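Side-chain contacts in NF-kappa-B inhibitor beta (Mus musculus, PDB 1OY3), which inhibits the transcription factor NF-kappa-B by binding it and trapping it in the cytoplasm: residues K169-V174 and L208-K213; G230-R235 and I239-L244. All coordinates share one frame; numbering follows the deposited sequence.

Contact 1 of 2, residues K169-V174 and L208-K213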
# COMPACT_ATOMS: atom_id res chain seq x y z
N LYS C 169 8.63 -4.86 9.11
CA LYS C 169 9.77 -5.31 9.91
C LYS C 169 9.78 -6.83 10.04
O LYS C 169 9.92 -7.38 11.14
CB LYS C 169 9.69 -4.69 11.31
CG LYS C 169 9.43 -3.18 11.31
CD LYS C 169 9.29 -2.64 12.74
CE LYS C 169 8.21 -3.38 13.52
NZ LYS C 169 8.10 -2.97 14.96
N ASP C 170 9.64 -7.52 8.91
CA ASP C 170 9.62 -8.97 8.90
C ASP C 170 10.95 -9.51 8.36
O ASP C 170 11.12 -9.73 7.16
CB ASP C 170 8.45 -9.43 8.03
CG ASP C 170 8.21 -10.91 8.11
OD1 ASP C 170 7.11 -11.35 7.71
OD2 ASP C 170 9.11 -11.64 8.57
N ALA C 171 11.90 -9.71 9.27
CA ALA C 171 13.23 -10.19 8.93
C ALA C 171 13.20 -11.55 8.25
O ALA C 171 13.89 -11.77 7.25
CB ALA C 171 14.09 -10.25 10.19
N GLU C 172 12.40 -12.45 8.79
CA GLU C 172 12.27 -13.78 8.22
C GLU C 172 11.78 -13.69 6.77
O GLU C 172 12.30 -14.37 5.88
CB GLU C 172 11.30 -14.61 9.06
CG GLU C 172 11.86 -15.97 9.43
CD GLU C 172 12.67 -16.59 8.30
OE1 GLU C 172 12.10 -16.82 7.21
OE2 GLU C 172 13.87 -16.84 8.50
N MET C 173 10.78 -12.84 6.53
CA MET C 173 10.25 -12.71 5.17
C MET C 173 11.27 -12.05 4.25
O MET C 173 11.37 -12.40 3.07
CB MET C 173 8.95 -11.90 5.14
CG MET C 173 8.26 -11.96 3.76
SD MET C 173 7.64 -13.64 3.34
CE MET C 173 6.05 -13.56 4.22
N VAL C 174 12.04 -11.11 4.79
CA VAL C 174 13.06 -10.43 4.00
C VAL C 174 14.08 -11.48 3.54
O VAL C 174 14.52 -11.48 2.39
CB VAL C 174 13.79 -9.34 4.83
CG1 VAL C 174 15.00 -8.79 4.07
CG2 VAL C 174 12.83 -8.22 5.14
N LEU C 208 17.53 -3.85 8.52
CA LEU C 208 18.47 -2.94 7.87
C LEU C 208 19.77 -3.69 7.61
O LEU C 208 20.36 -3.59 6.53
CB LEU C 208 18.74 -1.74 8.77
CG LEU C 208 19.79 -0.72 8.31
CD1 LEU C 208 19.38 -0.12 6.97
CD2 LEU C 208 19.94 0.36 9.38
N GLU C 209 20.20 -4.47 8.60
CA GLU C 209 21.43 -5.24 8.47
C GLU C 209 21.32 -6.33 7.42
O GLU C 209 22.23 -6.49 6.60
CB GLU C 209 21.82 -5.87 9.81
CG GLU C 209 23.06 -6.76 9.70
CD GLU C 209 23.72 -7.00 11.04
OE1 GLU C 209 23.05 -7.54 11.95
OE2 GLU C 209 24.91 -6.64 11.18
N LEU C 210 20.22 -7.08 7.44
CA LEU C 210 20.03 -8.13 6.44
C LEU C 210 20.21 -7.52 5.06
O LEU C 210 20.98 -8.01 4.24
CB LEU C 210 18.63 -8.75 6.54
CG LEU C 210 18.39 -9.75 7.68
CD1 LEU C 210 16.93 -10.23 7.66
CD2 LEU C 210 19.35 -10.94 7.53
N LEU C 211 19.49 -6.42 4.82
CA LEU C 211 19.59 -5.73 3.54
C LEU C 211 21.04 -5.35 3.26
O LEU C 211 21.57 -5.61 2.17
CB LEU C 211 18.72 -4.47 3.56
CG LEU C 211 17.21 -4.75 3.58
CD1 LEU C 211 16.44 -3.47 3.84
CD2 LEU C 211 16.82 -5.37 2.25
N LEU C 212 21.69 -4.73 4.24
CA LEU C 212 23.07 -4.30 4.07
C LEU C 212 24.03 -5.43 3.72
O LEU C 212 24.75 -5.36 2.72
CB LEU C 212 23.55 -3.55 5.33
CG LEU C 212 23.00 -2.13 5.42
CD1 LEU C 212 23.33 -1.51 6.77
CD2 LEU C 212 23.57 -1.28 4.26
N LYS C 213 24.03 -6.49 4.52
CA LYS C 213 24.91 -7.62 4.25
C LYS C 213 24.66 -8.19 2.86
O LYS C 213 25.59 -8.66 2.20
CB LYS C 213 24.75 -8.70 5.32
CG LYS C 213 24.76 -8.15 6.74
CD LYS C 213 25.62 -8.95 7.70
CE LYS C 213 25.09 -10.35 7.96
NZ LYS C 213 25.89 -11.02 9.02

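Contact 2 of 2, residues G230-R235 and I239-L244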
# COMPACT_ATOMS: atom_id res chain seq x y z
N GLY C 230 21.42 9.55 6.07
CA GLY C 230 20.89 10.89 6.32
C GLY C 230 19.53 10.79 6.97
O GLY C 230 19.18 11.60 7.82
N SER C 231 18.77 9.77 6.58
CA SER C 231 17.45 9.57 7.14
C SER C 231 17.59 9.04 8.56
O SER C 231 16.89 9.49 9.47
CB SER C 231 16.65 8.58 6.29
OG SER C 231 15.36 8.39 6.83
N ALA C 232 18.50 8.09 8.75
CA ALA C 232 18.72 7.49 10.07
C ALA C 232 19.17 8.51 11.11
O ALA C 232 18.86 8.36 12.30
CB ALA C 232 19.73 6.36 9.96
N LEU C 233 19.90 9.53 10.68
CA LEU C 233 20.37 10.55 11.62
C LEU C 233 19.21 11.30 12.26
O LEU C 233 19.25 11.62 13.44
CB LEU C 233 21.30 11.55 10.91
CG LEU C 233 22.71 11.05 10.56
CD1 LEU C 233 23.51 12.18 9.95
CD2 LEU C 233 23.38 10.55 11.81
N LEU C 234 18.17 11.58 11.47
CA LEU C 234 16.99 12.29 11.96
C LEU C 234 16.07 11.35 12.73
O LEU C 234 14.99 11.74 13.17
CB LEU C 234 16.23 12.91 10.79
CG LEU C 234 17.00 13.88 9.91
CD1 LEU C 234 16.12 14.35 8.76
CD2 LEU C 234 17.45 15.07 10.74
N ARG C 235 16.50 10.10 12.89
CA ARG C 235 15.71 9.10 13.60
C ARG C 235 16.30 8.92 15.00
O ARG C 235 17.46 9.27 15.24
CB ARG C 235 15.73 7.78 12.83
CG ARG C 235 15.37 7.90 11.34
CD ARG C 235 13.87 8.04 11.09
NE ARG C 235 13.59 8.39 9.70
CZ ARG C 235 12.38 8.36 9.14
NH1 ARG C 235 11.32 7.99 9.85
NH2 ARG C 235 12.22 8.72 7.88
N ILE C 239 21.36 2.65 16.68
CA ILE C 239 21.83 1.44 16.02
C ILE C 239 21.84 1.57 14.51
O ILE C 239 22.83 1.23 13.86
CB ILE C 239 20.95 0.23 16.39
CG1 ILE C 239 20.75 0.17 17.90
CG2 ILE C 239 21.59 -1.05 15.88
CD1 ILE C 239 22.02 0.05 18.70
N LEU C 240 20.73 2.05 13.96
CA LEU C 240 20.57 2.22 12.52
C LEU C 240 21.69 2.99 11.85
O LEU C 240 22.20 2.57 10.81
CB LEU C 240 19.23 2.91 12.23
CG LEU C 240 18.00 2.13 12.72
CD1 LEU C 240 16.76 2.99 12.58
CD2 LEU C 240 17.86 0.85 11.93
N ALA C 241 22.08 4.11 12.45
CA ALA C 241 23.16 4.92 11.91
C ALA C 241 24.48 4.14 11.98
O ALA C 241 25.24 4.11 11.01
CB ALA C 241 23.27 6.22 12.69
N ARG C 242 24.73 3.52 13.12
CA ARG C 242 25.94 2.73 13.33
C ARG C 242 26.10 1.70 12.21
O ARG C 242 27.14 1.64 11.56
CB ARG C 242 25.88 2.01 14.68
CG ARG C 242 25.69 2.93 15.88
CD ARG C 242 25.50 2.13 17.17
NE ARG C 242 25.22 2.98 18.32
CZ ARG C 242 24.80 2.53 19.50
NH1 ARG C 242 24.63 1.23 19.70
NH2 ARG C 242 24.57 3.38 20.49
N LEU C 243 25.05 0.91 11.99
CA LEU C 243 25.05 -0.12 10.94
C LEU C 243 25.46 0.46 9.60
O LEU C 243 26.44 0.02 9.00
CB LEU C 243 23.66 -0.75 10.82
CG LEU C 243 23.28 -1.87 11.79
CD1 LEU C 243 23.56 -1.45 13.22
CD2 LEU C 243 21.81 -2.22 11.60
N LEU C 244 24.68 1.43 9.13
CA LEU C 244 24.96 2.08 7.85
C LEU C 244 26.41 2.53 7.80
O LEU C 244 27.09 2.34 6.79
CB LEU C 244 24.01 3.27 7.64
CG LEU C 244 22.57 2.86 7.30
CD1 LEU C 244 21.59 3.97 7.66
CD2 LEU C 244 22.49 2.51 5.82

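Contact 1 of 2, residues K169-V174 and L208-K213
A171 and V174 meet L210 and L211 without any ring or flat side chain between them; the one planar group touched is the A171 peptide, whose O lies 3.4 Å from L210 CD1. The same methyl carries most of the contact, for A171 CB stands 3.8 Å from L210 CD1 and V174 CB 4.3 Å from it. L210 thus reaches between two residues one helical turn apart. Its CG lies beside the backbone N (chi1 -77°), and CD1 lies anti to CA (chi2 178°), which carries this branch outward to helix 171-180. V174 also points across, and its CG1 approaches L211 CD2 at 4.3 Å. The CB of L211 does not aim at the other helix; the approach is made by the far end of its side chain. Just before A171 in the chain, D170 is the N-cap of helix 171-180 and accepts a capping bond from M173 N, although the placement of D170 OD2 is less certain. K169, with positive phi, closes helix 161-167 as the C-prime residue of a Schellman motif. M173 turns to helix 91-97, and L211 also rests on P195 and L196 of helix 195-201. With no hydrogen bond or salt bridge crossing it, the contact between these helices of ANK 4 and ANK 5 rests on van der Waals contact of apolar groups, a modest one that adds no polar bond between the two repeats.

Contact 2 of 2, residues G230-R235 and I239-L244
A232 aims its CB at helix 238-246 and sets it among L240, A241 and L244, whose own CB atoms point back at the segment 230-235. The methyl meets L240 near its root, CB to CB at 4.2 Å, but L244 at its far end, where A232 CB and L244 CD1 are 3.8 Å apart. Between them the A232 methyl faces backbone as well, with A241 N 4.1 Å from A232 CB. In L244, CG is placed beside the backbone N (chi1 -74°) and CD1 runs on away from CA, bringing that branch over the alanine. Two small residues let the backbones come close: A232 CA and A241 CA are 5.5 Å apart. L233 starts out pointing away from the second helix, yet its CD2 returns to A241 CB at 4.4 Å on the more exposed margin. R235 sets out toward helix 238-246, then its guanidinium leads back to S231, where NE and NH2 both make weak hydrogen bonds to OG, the shorter from NH2 at 3.3 Å. V200 of helix 195-201 also packs on A232, while L234 and R235 touch a neighbouring protein chain of the assembly. Two short helices joined by a short turn and packed through alanines and leucines form the helix-turn-helix of an ankyrin repeat, here ANK 6.

Overall arrangement
Contact 1 and contact 2 follow one another along the chain, their centres about 15 Å apart and on the same side of the chain's centre. Contact 1 joins helix 171-180 of ANK 4 to helix 205-213 of ANK 5, an interface between repeats; contact 2 pairs helices 228-233 and 238-246 inside ANK 6. Helix 205-213 links the two: L208 packs on L240 and L243, and L212 CD1 lies against the backbone of L243 and L244. Apolar packing thus runs on from ANK 4 to ANK 6, with A171 and V174 on the first side and leucines between ANK 5 and ANK 6, as in the linear stacking of the ankyrin fold, and contact 2 adjoins another protein of the complex.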